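Local coordinates for protein phage related exonuclease (Haemophilus somnus 129PT, PDB 3K93) that probably acts as a metal-dependent, phage-related exonuclease that degrades DNA, at residues Glu69-Leu74 and Thr112-Asp117. Residues are numbered along the deposited sequence; the frame is centred on the assembly and turned at random.
Sequences EQAIKL and TKCSWD. With NA (sodium ion), chain B.
Ala71 sets its methyl against the side chain of Thr112, CB to CB at 3.6 Å, with Thr112 CG2 lying 3.7 Å from the same Ala71 CB. Both CB atoms point into the interface, and the small alanine lets the helix ride close to the strand, 8.8 Å between the axes of 69-74 and 112-114 at an angle of 127°. Thr112 CG2 stands anti to its own carbonyl carbon and extends under the helix backbone, 4.2 Å from Ile72 N, while Ile72 CG1 passes on its flank. Cys114, two residues along the strand and therefore on the same face, brings SG alongside Ala71 CB at 3.9 Å, so the methyl sits against both Thr112 and the sulfur. No hydrogen bond joins the two segments; the hydroxyl of Thr112 is bonded elsewhere in the structure. Helix 68-79 thus packs on one face of the mixed sheet formed by 101-103, 108-114, 152-158 and 189-195. Asp111, Thr112 and Lys113 form a D-x-K triplet near the end of strand 108-114, which with Asp100 resembles the PD-(D/E)XK nuclease pattern, consistent with the exonuclease name. The carbonyl O of Thr112 binds the sodium ion at 2.4 Å; Asp100, Asp111 and three waters complete its shell. Lys113 CB is directed away from the helix, and the bend at chi2 (-70°) turns its chain so that NZ ends 4.1 Å from the sodium ion, not a metal ligand, where it hydrogen-bonds Gln140. Beyond the strand, Asp117 reaches Tyr52 of a neighbouring subunit.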
# COMPACT_ATOMS: atom_id res chain seq x y z
N GLU A 69 -13.62 5.69 -29.09
CA GLU A 69 -14.57 5.55 -30.20
C GLU A 69 -15.15 4.14 -30.26
O GLU A 69 -16.36 3.98 -30.30
CB GLU A 69 -13.98 6.01 -31.57
CG GLU A 69 -12.50 6.49 -31.58
N GLN A 70 -14.29 3.12 -30.27
CA GLN A 70 -14.72 1.72 -30.19
C GLN A 70 -15.64 1.44 -29.01
O GLN A 70 -16.59 0.68 -29.15
CB GLN A 70 -13.53 0.80 -30.03
CG GLN A 70 -12.63 0.73 -31.23
CD GLN A 70 -11.61 -0.37 -31.08
OE1 GLN A 70 -11.94 -1.50 -30.67
NE2 GLN A 70 -10.34 -0.06 -31.45
N ALA A 71 -15.35 2.02 -27.84
CA ALA A 71 -16.20 1.80 -26.67
C ALA A 71 -17.61 2.32 -26.95
O ALA A 71 -18.60 1.64 -26.67
CB ALA A 71 -15.62 2.48 -25.40
N ILE A 72 -17.70 3.54 -27.50
CA ILE A 72 -18.98 4.16 -27.76
C ILE A 72 -19.78 3.38 -28.80
O ILE A 72 -20.98 3.23 -28.66
CB ILE A 72 -18.82 5.64 -28.14
CG1 ILE A 72 -18.42 6.42 -26.89
CG2 ILE A 72 -20.14 6.20 -28.74
CD1 ILE A 72 -18.03 7.85 -27.17
N LYS A 73 -19.09 2.83 -29.80
CA LYS A 73 -19.74 1.96 -30.78
C LYS A 73 -20.29 0.72 -30.11
O LYS A 73 -21.40 0.33 -30.40
CB LYS A 73 -18.82 1.60 -31.97
CG LYS A 73 -18.79 2.68 -33.12
N LEU A 74 -19.56 0.10 -29.21
CA LEU A 74 -20.08 -1.10 -28.52
C LEU A 74 -21.30 -0.74 -27.62
O LEU A 74 -22.29 -1.49 -27.54
CB LEU A 74 -18.98 -1.77 -27.70
CG LEU A 74 -19.34 -3.06 -26.93
CD1 LEU A 74 -19.97 -4.14 -27.84
CD2 LEU A 74 -18.12 -3.64 -26.20
N THR A 112 -18.38 4.95 -20.62
CA THR A 112 -17.59 3.80 -20.95
C THR A 112 -16.31 3.77 -20.09
O THR A 112 -15.62 4.79 -19.95
CB THR A 112 -17.17 3.83 -22.43
OG1 THR A 112 -16.44 5.03 -22.70
CG2 THR A 112 -18.38 3.73 -23.36
N LYS A 113 -16.00 2.62 -19.50
CA LYS A 113 -14.78 2.42 -18.74
C LYS A 113 -14.02 1.26 -19.40
O LYS A 113 -14.47 0.12 -19.35
CB LYS A 113 -15.13 2.06 -17.29
CG LYS A 113 -16.13 3.06 -16.62
CD LYS A 113 -15.49 4.40 -16.37
CE LYS A 113 -16.44 5.28 -15.57
NZ LYS A 113 -15.96 6.67 -15.47
N CYS A 114 -12.88 1.58 -20.01
CA CYS A 114 -12.08 0.61 -20.76
C CYS A 114 -11.10 -0.06 -19.84
O CYS A 114 -10.05 0.47 -19.56
CB CYS A 114 -11.31 1.32 -21.89
SG CYS A 114 -12.41 1.84 -23.21
N SER A 115 -11.44 -1.25 -19.36
CA SER A 115 -10.57 -2.00 -18.45
C SER A 115 -9.19 -2.30 -19.06
O SER A 115 -9.06 -2.54 -20.27
CB SER A 115 -11.24 -3.30 -18.06
OG SER A 115 -12.57 -3.08 -17.62
N TRP A 116 -8.17 -2.29 -18.21
CA TRP A 116 -6.83 -2.64 -18.66
C TRP A 116 -6.68 -4.12 -19.08
O TRP A 116 -6.19 -4.42 -20.19
CB TRP A 116 -5.80 -2.31 -17.57
CG TRP A 116 -4.42 -2.65 -17.95
CD1 TRP A 116 -3.66 -3.66 -17.44
CD2 TRP A 116 -3.61 -2.00 -18.95
NE1 TRP A 116 -2.43 -3.68 -18.06
CE2 TRP A 116 -2.37 -2.68 -18.99
CE3 TRP A 116 -3.81 -0.91 -19.81
CZ2 TRP A 116 -1.32 -2.29 -19.85
CZ3 TRP A 116 -2.77 -0.51 -20.69
CH2 TRP A 116 -1.55 -1.22 -20.71
N ASP A 117 -7.08 -5.03 -18.20
CA ASP A 117 -6.90 -6.44 -18.44
C ASP A 117 -7.99 -7.28 -17.80
O ASP A 117 -8.88 -6.74 -17.13
CB ASP A 117 -5.43 -6.89 -18.07
CG ASP A 117 -5.16 -6.96 -16.60
OD1 ASP A 117 -6.08 -6.78 -15.76
OD2 ASP A 117 -3.97 -7.27 -16.29
NA NA B . -15.52 7.15 -19.50
O HOH W 1 -15.72 9.27 -17.96
O HOH W 2 -14.34 7.80 -21.79
O HOH W 3 -13.58 6.81 -18.26